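PDB 3UMF: adenylate kinase from Schistosoma mansoni, which catalyses reversible phosphoryl transfer between adenine nucleotides, interconverting ATP plus AMP with two molecules of ADP. Local coordinates for residues A[135-140]-A[192-197]; A[96-101]-A[128-133]; A[141-146]-A[169-174]. All blocks are in the same frame, centred on the assembly; numbering follows the deposited sequence.

Interaction 1. Residues A[135-140]-A[192-197]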
loop_
_atom_site.group_PDB
_atom_site.type_symbol
_atom_site.label_atom_id
_atom_site.label_comp_id
_atom_site.label_asym_id
_atom_site.label_seq_id
_atom_site.Cartn_x
_atom_site.Cartn_y
_atom_site.Cartn_z
ATOM N N CYS A 135 -7.123 -8.404 -4.352
ATOM C CA CYS A 135 -6.846 -8.869 -2.998
ATOM C C CYS A 135 -6.040 -7.836 -2.223
ATOM O O CYS A 135 -5.607 -6.825 -2.780
ATOM C CB CYS A 135 -6.090 -10.204 -3.032
ATOM S SG CYS A 135 -4.442 -10.125 -3.782
ATOM N N VAL A 136 -5.856 -8.100 -0.935
ATOM C CA VAL A 136 -5.025 -7.273 -0.083
ATOM C C VAL A 136 -3.925 -8.145 0.507
ATOM O O VAL A 136 -4.198 -9.221 1.038
ATOM C CB VAL A 136 -5.847 -6.655 1.069
ATOM C CG1 VAL A 136 -4.957 -5.815 1.978
ATOM C CG2 VAL A 136 -6.992 -5.819 0.517
ATOM N N ILE A 137 -2.681 -7.699 0.389
ATOM C CA ILE A 137 -1.575 -8.385 1.048
ATOM C C ILE A 137 -1.251 -7.652 2.338
ATOM O O ILE A 137 -0.842 -6.489 2.321
ATOM C CB ILE A 137 -0.311 -8.437 0.164
ATOM C CG1 ILE A 137 -0.647 -9.002 -1.217
ATOM C CG2 ILE A 137 0.763 -9.286 0.825
ATOM C CD1 ILE A 137 0.540 -9.049 -2.157
ATOM N N ASN A 138 -1.458 -8.328 3.460
ATOM C CA ASN A 138 -1.131 -7.764 4.758
ATOM C C ASN A 138 0.144 -8.401 5.296
ATOM O O ASN A 138 0.133 -9.557 5.717
ATOM C CB ASN A 138 -2.291 -7.978 5.739
ATOM C CG ASN A 138 -2.023 -7.380 7.110
ATOM O OD1 ASN A 138 -1.205 -6.470 7.259
ATOM N ND2 ASN A 138 -2.720 -7.890 8.122
ATOM N N PHE A 139 1.245 -7.654 5.259
ATOM C CA PHE A 139 2.514 -8.129 5.804
ATOM C C PHE A 139 2.526 -7.918 7.313
ATOM O O PHE A 139 2.880 -6.841 7.799
ATOM C CB PHE A 139 3.696 -7.406 5.152
ATOM C CG PHE A 139 3.937 -7.806 3.721
ATOM C CD1 PHE A 139 4.486 -9.040 3.417
ATOM C CD2 PHE A 139 3.618 -6.947 2.678
ATOM C CE1 PHE A 139 4.712 -9.412 2.103
ATOM C CE2 PHE A 139 3.843 -7.314 1.361
ATOM C CZ PHE A 139 4.388 -8.550 1.074
ATOM N N ASP A 140 2.150 -8.962 8.044
ATOM C CA ASP A 140 1.876 -8.855 9.470
ATOM C C ASP A 140 3.073 -9.233 10.332
ATOM O O ASP A 140 3.679 -10.287 10.143
ATOM C CB ASP A 140 0.683 -9.748 9.827
ATOM C CG ASP A 140 0.301 -9.657 11.293
ATOM O OD1 ASP A 140 0.177 -8.526 11.812
ATOM O OD2 ASP A 140 0.122 -10.719 11.927
ATOM N N ILE A 192 -4.728 -11.564 2.063
ATOM C CA ILE A 192 -3.628 -12.504 2.210
ATOM C C ILE A 192 -2.786 -12.070 3.402
ATOM O O ILE A 192 -2.033 -11.096 3.324
ATOM C CB ILE A 192 -2.748 -12.545 0.949
ATOM C CG1 ILE A 192 -3.559 -13.051 -0.247
ATOM C CG2 ILE A 192 -1.535 -13.431 1.171
ATOM C CD1 ILE A 192 -2.797 -13.027 -1.548
ATOM N N THR A 193 -2.931 -12.779 4.514
ATOM C CA THR A 193 -2.174 -12.451 5.714
ATOM C C THR A 193 -0.832 -13.167 5.680
ATOM O O THR A 193 -0.768 -14.395 5.781
ATOM C CB THR A 193 -2.954 -12.817 6.989
ATOM O OG1 THR A 193 -4.172 -12.062 7.024
ATOM C CG2 THR A 193 -2.133 -12.503 8.234
ATOM N N ILE A 194 0.239 -12.399 5.516
ATOM C CA ILE A 194 1.572 -12.976 5.449
ATOM C C ILE A 194 2.273 -12.834 6.791
ATOM O O ILE A 194 2.327 -11.744 7.359
ATOM C CB ILE A 194 2.432 -12.309 4.345
ATOM C CG1 ILE A 194 1.787 -12.513 2.970
ATOM C CG2 ILE A 194 3.845 -12.883 4.342
ATOM C CD1 ILE A 194 1.754 -13.968 2.513
ATOM N N ASP A 195 2.785 -13.944 7.311
ATOM C CA ASP A 195 3.629 -13.910 8.499
ATOM C C ASP A 195 5.000 -13.391 8.065
ATOM O O ASP A 195 5.782 -14.112 7.445
ATOM C CB ASP A 195 3.744 -15.313 9.103
ATOM C CG ASP A 195 4.585 -15.349 10.372
ATOM O OD1 ASP A 195 5.192 -14.319 10.747
ATOM O OD2 ASP A 195 4.653 -16.428 10.997
ATOM N N ALA A 196 5.286 -12.135 8.388
ATOM C CA ALA A 196 6.513 -11.498 7.926
ATOM C C ALA A 196 7.640 -11.556 8.959
ATOM O O ALA A 196 8.571 -10.751 8.918
ATOM C CB ALA A 196 6.240 -10.058 7.501
ATOM N N SER A 197 7.563 -12.523 9.869
ATOM C CA SER A 197 8.598 -12.703 10.884
ATOM C C SER A 197 9.767 -13.538 10.364
ATOM O O SER A 197 10.817 -13.611 11.003
ATOM C CB SER A 197 8.017 -13.350 12.143
ATOM O OG SER A 197 7.648 -14.695 11.898
HETATM O O HOH W 1 -4.280 -9.908 8.206
#
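Ile192 binds the neighbouring strand through both of its backbone polar atoms: its N donates to Val136 O, and Asn138 N donates to Ile192 O at 2.8 Å. Ile194 repeats the pattern two residues on, its N reaching Asn138 O (2.9 Å) and its O accepting from Asp140 N. One residue thus bridges two of the opposite strand, the signature of parallel pairing, and a fifth bond, Ala196 N to Asp140 O at 3.0 Å, carries the pairing past the last strand residue. There the chain turns, with Asp195 OD1 taking both Ser197 N and Ser197 OG from the same face of its carboxylate in an Asx turn.

On one face of the pair a water joins Asn138 ND2, from which it accepts, to Thr193 OG1. The other face is apolar. Ile137 CG2 lies 4.0 Å from Ile194 CG1 and also covers one face of the Phe139 ring, off-centre toward the rim; Ile194 CB meets the same ring obliquely at CD1, and Cys135 SG meets Ile192 CD1. Helix 200-212 closes over this side through Val207, while helix 179-186 covers the water side. Strand 191-195 is the outermost strand here, next to 135-140, in the five-stranded parallel sheet of order 2-3-1-4-5 that forms the core of adenylate kinases.

Interaction 2. Residues A[96-101]-A[128-133]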
loop_
_atom_site.group_PDB
_atom_site.type_symbol
_atom_site.label_atom_id
_atom_site.label_comp_id
_atom_site.label_asym_id
_atom_site.label_seq_id
_atom_site.Cartn_x
_atom_site.Cartn_y
_atom_site.Cartn_z
ATOM N N LEU A 96 -5.519 10.954 -8.897
ATOM C CA LEU A 96 -4.165 10.700 -9.378
ATOM C C LEU A 96 -3.948 9.212 -9.644
ATOM O O LEU A 96 -3.341 8.839 -10.649
ATOM C CB LEU A 96 -3.120 11.230 -8.391
ATOM C CG LEU A 96 -3.012 12.754 -8.266
ATOM C CD1 LEU A 96 -1.915 13.141 -7.283
ATOM C CD2 LEU A 96 -2.762 13.391 -9.624
ATOM N N LEU A 97 -4.449 8.371 -8.741
ATOM C CA LEU A 97 -4.379 6.920 -8.909
ATOM C C LEU A 97 -5.080 6.482 -10.189
ATOM O O LEU A 97 -4.502 5.775 -11.012
ATOM C CB LEU A 97 -5.019 6.209 -7.714
ATOM C CG LEU A 97 -4.182 6.072 -6.443
ATOM C CD1 LEU A 97 -5.050 5.585 -5.292
ATOM C CD2 LEU A 97 -3.019 5.121 -6.675
ATOM N N LYS A 98 -6.326 6.918 -10.344
ATOM C CA LYS A 98 -7.134 6.585 -11.511
ATOM C C LYS A 98 -6.447 7.027 -12.796
ATOM O O LYS A 98 -6.419 6.289 -13.780
ATOM C CB LYS A 98 -8.507 7.252 -11.400
ATOM C CG LYS A 98 -9.507 6.840 -12.469
ATOM C CD LYS A 98 -10.824 7.581 -12.284
ATOM C CE LYS A 98 -11.968 6.883 -12.996
ATOM N NZ LYS A 98 -13.267 7.570 -12.749
ATOM N N GLU A 99 -5.887 8.233 -12.776
ATOM C CA GLU A 99 -5.219 8.785 -13.946
ATOM C C GLU A 99 -3.990 7.960 -14.309
ATOM O O GLU A 99 -3.729 7.710 -15.485
ATOM C CB GLU A 99 -4.817 10.242 -13.698
ATOM C CG GLU A 99 -4.213 10.925 -14.910
ATOM C CD GLU A 99 -3.294 12.075 -14.540
ATOM O OE1 GLU A 99 -2.348 12.349 -15.309
ATOM O OE2 GLU A 99 -3.519 12.706 -13.485
ATOM N N ALA A 100 -3.243 7.533 -13.297
ATOM C CA ALA A 100 -2.055 6.717 -13.518
ATOM C C ALA A 100 -2.405 5.319 -14.036
ATOM O O ALA A 100 -1.689 4.763 -14.869
ATOM C CB ALA A 100 -1.231 6.623 -12.239
ATOM N N MET A 101 -3.513 4.762 -13.554
ATOM C CA MET A 101 -3.932 3.421 -13.958
ATOM C C MET A 101 -4.399 3.366 -15.415
ATOM O O MET A 101 -4.074 2.423 -16.138
ATOM C CB MET A 101 -5.009 2.882 -13.012
ATOM C CG MET A 101 -4.502 2.631 -11.593
ATOM S SD MET A 101 -5.795 2.124 -10.444
ATOM C CE MET A 101 -6.472 0.700 -11.294
ATOM N N LYS A 128 -15.243 1.953 -5.652
ATOM C CA LYS A 128 -16.390 2.588 -6.295
ATOM C C LYS A 128 -15.955 3.424 -7.493
ATOM O O LYS A 128 -16.431 3.226 -8.610
ATOM C CB LYS A 128 -17.151 3.475 -5.301
ATOM C CG LYS A 128 -18.311 4.252 -5.923
ATOM C CD LYS A 128 -18.906 5.289 -4.966
ATOM C CE LYS A 128 -18.249 6.655 -5.129
ATOM N NZ LYS A 128 -17.510 7.078 -3.905
ATOM N N GLU A 129 -15.034 4.351 -7.246
ATOM C CA GLU A 129 -14.607 5.327 -8.243
ATOM C C GLU A 129 -13.653 4.752 -9.290
ATOM O O GLU A 129 -13.578 5.259 -10.408
ATOM C CB GLU A 129 -13.937 6.518 -7.550
ATOM C CG GLU A 129 -14.811 7.231 -6.532
ATOM C CD GLU A 129 -15.529 8.427 -7.116
ATOM O OE1 GLU A 129 -16.296 8.247 -8.085
ATOM O OE2 GLU A 129 -15.324 9.550 -6.609
ATOM N N VAL A 130 -12.914 3.705 -8.932
ATOM C CA VAL A 130 -11.937 3.127 -9.856
ATOM C C VAL A 130 -12.307 1.698 -10.260
ATOM O O VAL A 130 -12.915 1.483 -11.307
ATOM C CB VAL A 130 -10.505 3.160 -9.273
ATOM C CG1 VAL A 130 -9.483 2.910 -10.372
ATOM C CG2 VAL A 130 -10.238 4.495 -8.599
ATOM N N CYS A 131 -11.934 0.729 -9.428
ATOM C CA CYS A 131 -12.305 -0.665 -9.651
ATOM C C CYS A 131 -12.098 -1.474 -8.373
ATOM O O CYS A 131 -11.268 -1.112 -7.537
ATOM C CB CYS A 131 -11.502 -1.270 -10.808
ATOM S SG CYS A 131 -9.731 -1.389 -10.518
ATOM N N PRO A 132 -12.867 -2.564 -8.208
ATOM C CA PRO A 132 -12.710 -3.430 -7.033
ATOM C C PRO A 132 -11.315 -4.042 -6.998
ATOM O O PRO A 132 -10.744 -4.325 -8.053
ATOM C CB PRO A 132 -13.756 -4.524 -7.265
ATOM C CG PRO A 132 -14.773 -3.893 -8.157
ATOM C CD PRO A 132 -13.986 -2.997 -9.065
ATOM N N CYS A 133 -10.764 -4.239 -5.809
ATOM C CA CYS A 133 -9.432 -4.814 -5.715
ATOM C C CYS A 133 -9.485 -6.325 -5.921
ATOM O O CYS A 133 -10.523 -6.958 -5.716
ATOM C CB CYS A 133 -8.772 -4.467 -4.375
ATOM S SG CYS A 133 -9.375 -5.393 -2.957
#
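Met101 lays the end of its side chain across Val130, the two side chains meeting at an oblique angle. Its SD is 3.8 Å from Val130 CG1, and the bend about the CG-SD bond (chi3 55°) turns the terminal methyl back so that CE keeps touching that same branch while also arriving 3.9 Å from Cys131 SG. A single thioether therefore spans two consecutive residues of 128-133.

The second branch of Val130 serves a different neighbour. Val130 CG2 lies loosely against Lys98 CB, at 4.3 Å, so that the valine sits against two helix residues one turn apart, Lys98 and Met101. Beyond CB the lysine is fully stretched: with CG anti to the backbone N (chi1 -173°) and the rest of the chain extended, it runs past the valine toward the end of the other helix. Its CE comes 3.5 Å from Glu129 O, and NZ makes a weak hydrogen bond to that oxygen at 3.3 Å.

The two segments belong to the alternating helix-strand architecture of the adenylate kinase core. Helix 90-104 precedes strand 110-114, and helix 120-129 lies on the crossover from 110-114 to the parallel strand 135-140; the contact joins the first helix to the place where the second gives way to the loop leading back into the sheet. Val130 is the first residue here to leave helical geometry. A carbonyl at the negative pole of a helix dipole would probably favour a nearby ammonium group. The carboxylate of Glu129 is farther off, with OE1 5.6 Å from Lys98 NZ. Toward the sheet, Met101 and Cys131 both touch Val31 of strand 30-35, and Leu26 packs against Met101 and Val130.

Interaction 3. Residues A[141-146]-A[169-174]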
loop_
_atom_site.group_PDB
_atom_site.type_symbol
_atom_site.label_atom_id
_atom_site.label_comp_id
_atom_site.label_asym_id
_atom_site.label_seq_id
_atom_site.Cartn_x
_atom_site.Cartn_y
_atom_site.Cartn_z
ATOM N N VAL A 141 3.413 -8.361 11.279
ATOM C CA VAL A 141 4.408 -8.684 12.297
ATOM C C VAL A 141 3.898 -8.282 13.677
ATOM O O VAL A 141 3.153 -7.313 13.814
ATOM C CB VAL A 141 5.768 -7.992 12.031
ATOM C CG1 VAL A 141 6.431 -8.571 10.792
ATOM C CG2 VAL A 141 5.593 -6.482 11.899
ATOM N N SER A 142 4.295 -9.036 14.695
ATOM C CA SER A 142 3.947 -8.712 16.073
ATOM C C SER A 142 4.828 -7.569 16.557
ATOM O O SER A 142 5.837 -7.250 15.925
ATOM C CB SER A 142 4.144 -9.931 16.971
ATOM O OG SER A 142 5.520 -10.250 17.072
ATOM N N GLU A 143 4.450 -6.948 17.669
ATOM C CA GLU A 143 5.256 -5.871 18.233
ATOM C C GLU A 143 6.629 -6.402 18.635
ATOM O O GLU A 143 7.639 -5.719 18.476
ATOM C CB GLU A 143 4.550 -5.237 19.434
ATOM C CG GLU A 143 5.226 -3.984 19.964
ATOM C CD GLU A 143 4.446 -3.330 21.086
ATOM O OE1 GLU A 143 3.247 -3.035 20.889
ATOM O OE2 GLU A 143 5.027 -3.115 22.173
ATOM N N GLU A 144 6.647 -7.636 19.136
ATOM C CA GLU A 144 7.873 -8.308 19.560
ATOM C C GLU A 144 8.857 -8.503 18.403
ATOM O O GLU A 144 10.064 -8.300 18.557
ATOM C CB GLU A 144 7.539 -9.670 20.183
ATOM C CG GLU A 144 6.466 -9.629 21.274
ATOM C CD GLU A 144 5.058 -9.877 20.747
ATOM O OE1 GLU A 144 4.613 -11.047 20.758
ATOM O OE2 GLU A 144 4.388 -8.905 20.331
ATOM N N VAL A 145 8.336 -8.912 17.249
ATOM C CA VAL A 145 9.152 -9.082 16.048
ATOM C C VAL A 145 9.709 -7.742 15.560
ATOM O O VAL A 145 10.885 -7.643 15.213
ATOM C CB VAL A 145 8.351 -9.764 14.916
ATOM C CG1 VAL A 145 9.036 -9.573 13.574
ATOM C CG2 VAL A 145 8.161 -11.248 15.222
ATOM N N MET A 146 8.861 -6.719 15.531
ATOM C CA MET A 146 9.294 -5.375 15.157
ATOM C C MET A 146 10.436 -4.877 16.046
ATOM O O MET A 146 11.428 -4.343 15.547
ATOM C CB MET A 146 8.112 -4.399 15.200
ATOM C CG MET A 146 8.460 -2.938 14.921
ATOM S SD MET A 146 9.079 -2.019 16.352
ATOM C CE MET A 146 7.666 -2.053 17.460
ATOM N N LYS A 169 5.215 3.422 19.341
ATOM C CA LYS A 169 3.939 4.128 19.217
ATOM C C LYS A 169 3.456 4.209 17.771
ATOM O O LYS A 169 2.256 4.137 17.503
ATOM C CB LYS A 169 4.040 5.541 19.798
ATOM C CG LYS A 169 4.314 5.589 21.288
ATOM C CD LYS A 169 3.378 4.670 22.053
ATOM C CE LYS A 169 3.520 4.892 23.550
ATOM N NZ LYS A 169 3.389 3.619 24.303
ATOM N N ARG A 170 4.387 4.372 16.838
ATOM C CA ARG A 170 4.024 4.415 15.424
ATOM C C ARG A 170 3.490 3.056 14.976
ATOM O O ARG A 170 2.552 2.978 14.180
ATOM C CB ARG A 170 5.217 4.836 14.565
ATOM C CG ARG A 170 4.878 5.044 13.095
ATOM C CD ARG A 170 6.111 5.444 12.301
ATOM N NE ARG A 170 6.678 6.700 12.783
ATOM C CZ ARG A 170 7.851 7.187 12.395
ATOM N NH1 ARG A 170 8.587 6.524 11.516
ATOM N NH2 ARG A 170 8.290 8.336 12.888
ATOM N N PHE A 171 4.091 1.993 15.501
ATOM C CA PHE A 171 3.632 0.631 15.255
ATOM C C PHE A 171 2.208 0.426 15.777
ATOM O O PHE A 171 1.348 -0.104 15.076
ATOM C CB PHE A 171 4.583 -0.378 15.916
ATOM C CG PHE A 171 4.123 -1.807 15.814
ATOM C CD1 PHE A 171 4.533 -2.604 14.758
ATOM C CD2 PHE A 171 3.280 -2.353 16.770
ATOM C CE1 PHE A 171 4.110 -3.921 14.658
ATOM C CE2 PHE A 171 2.847 -3.667 16.671
ATOM C CZ PHE A 171 3.267 -4.451 15.613
ATOM N N ARG A 172 1.970 0.839 17.018
ATOM C CA ARG A 172 0.675 0.647 17.655
ATOM C C ARG A 172 -0.387 1.527 17.012
ATOM O O ARG A 172 -1.536 1.109 16.860
ATOM C CB ARG A 172 0.764 0.925 19.155
ATOM C CG ARG A 172 1.680 -0.028 19.909
ATOM C CD ARG A 172 1.700 0.294 21.397
ATOM N NE ARG A 172 2.580 -0.613 22.136
ATOM C CZ ARG A 172 2.903 -0.468 23.416
ATOM N NH1 ARG A 172 2.420 0.551 24.114
ATOM N NH2 ARG A 172 3.710 -1.345 23.997
ATOM N N THR A 173 -0.003 2.746 16.639
ATOM C CA THR A 173 -0.908 3.642 15.924
ATOM C C THR A 173 -1.320 3.034 14.583
ATOM O O THR A 173 -2.498 3.030 14.237
ATOM C CB THR A 173 -0.284 5.042 15.701
ATOM O OG1 THR A 173 -0.214 5.736 16.951
ATOM C CG2 THR A 173 -1.127 5.856 14.733
ATOM N N PHE A 174 -0.351 2.503 13.843
ATOM C CA PHE A 174 -0.641 1.876 12.554
ATOM C C PHE A 174 -1.520 0.633 12.711
ATOM O O PHE A 174 -2.462 0.435 11.947
ATOM C CB PHE A 174 0.654 1.523 11.811
ATOM C CG PHE A 174 0.427 0.841 10.491
ATOM C CD1 PHE A 174 0.286 1.582 9.329
ATOM C CD2 PHE A 174 0.341 -0.542 10.410
ATOM C CE1 PHE A 174 0.066 0.955 8.110
ATOM C CE2 PHE A 174 0.122 -1.170 9.197
ATOM C CZ PHE A 174 -0.016 -0.423 8.045
#
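Val141 meets the Phe171 ring in two ways. Its carbonyl O lies at the ring edge, in the ring plane, 3.4 Å from CZ, where it faces the weakly positive rim of the aromatic, while its CG2 methyl touches CE1 at 4.0 Å. The ring can reach this far because Phe171 carries CG anti to the backbone N (chi1 175°), which sends it straight out from its helix to the start of the other.

Ser142 meets the ring through its backbone alone, which passes obliquely by the tip; its side chain is turned to cap the helix. It is the N-cap of helix 143-150, its OG accepting from Val145 N.

Glu143 contributes both an apolar stem and a charged end. CB rests 3.6 Å from Phe171 CE2, and the chain then extends to Arg172, the next residue of the facing helix. Arg172 grips the carboxylate side-on: Arg172 NE donates to Glu143 OE1 at 2.8 Å and NH2 to Glu143 OE2 at 2.9 Å, Glu143 OE2 accepting with its syn lone pair. Both oxygens lie near the guanidinium plane, although the carboxylate is turned 36° from it. Two nearly straight bonds limit rotation of either group, and Arg147 adds a second positive partner at OE2.

Met146, one turn further, slides past Phe171 in the opposite direction. Its chain folds at chi2 and chi3, bringing CE to 3.8 Å from Phe171 CB, while CG lies against CD1. The ring thus packs between the two helices, against Val141, Glu143 and Met146, with the salt bridge to one side. Helices 143-150 and 161-177 flank the segment that, in adenylate kinases, forms the mobile LID over the nucleotide, so this contact probably joins the two stems at the base of the LID.

Interactions 1 and 3 are direct neighbours, their centres about 14 Å apart: strand 135-140 runs into helix 143-150, and the turn after strand 191-195 packs back on the start of 141-146, Ala196 O lying 3.6 Å from Val141 CG1. The sheet edge thus touches the probable LID base. Interaction 2 lies across the chain's centre, about 22 Å from interaction 1 and 30 Å from interaction 3 between centres, yet its segment 128-133 leads almost directly into 135-140. Strand 30-35 lies between them in space, touched by Met101 and Cys131 at Val31 and hydrogen-bonded along its edge to 135-140; the glycine-rich P-loop that follows it, expected to hold nucleotide phosphates, meets Phe139 at Ser40.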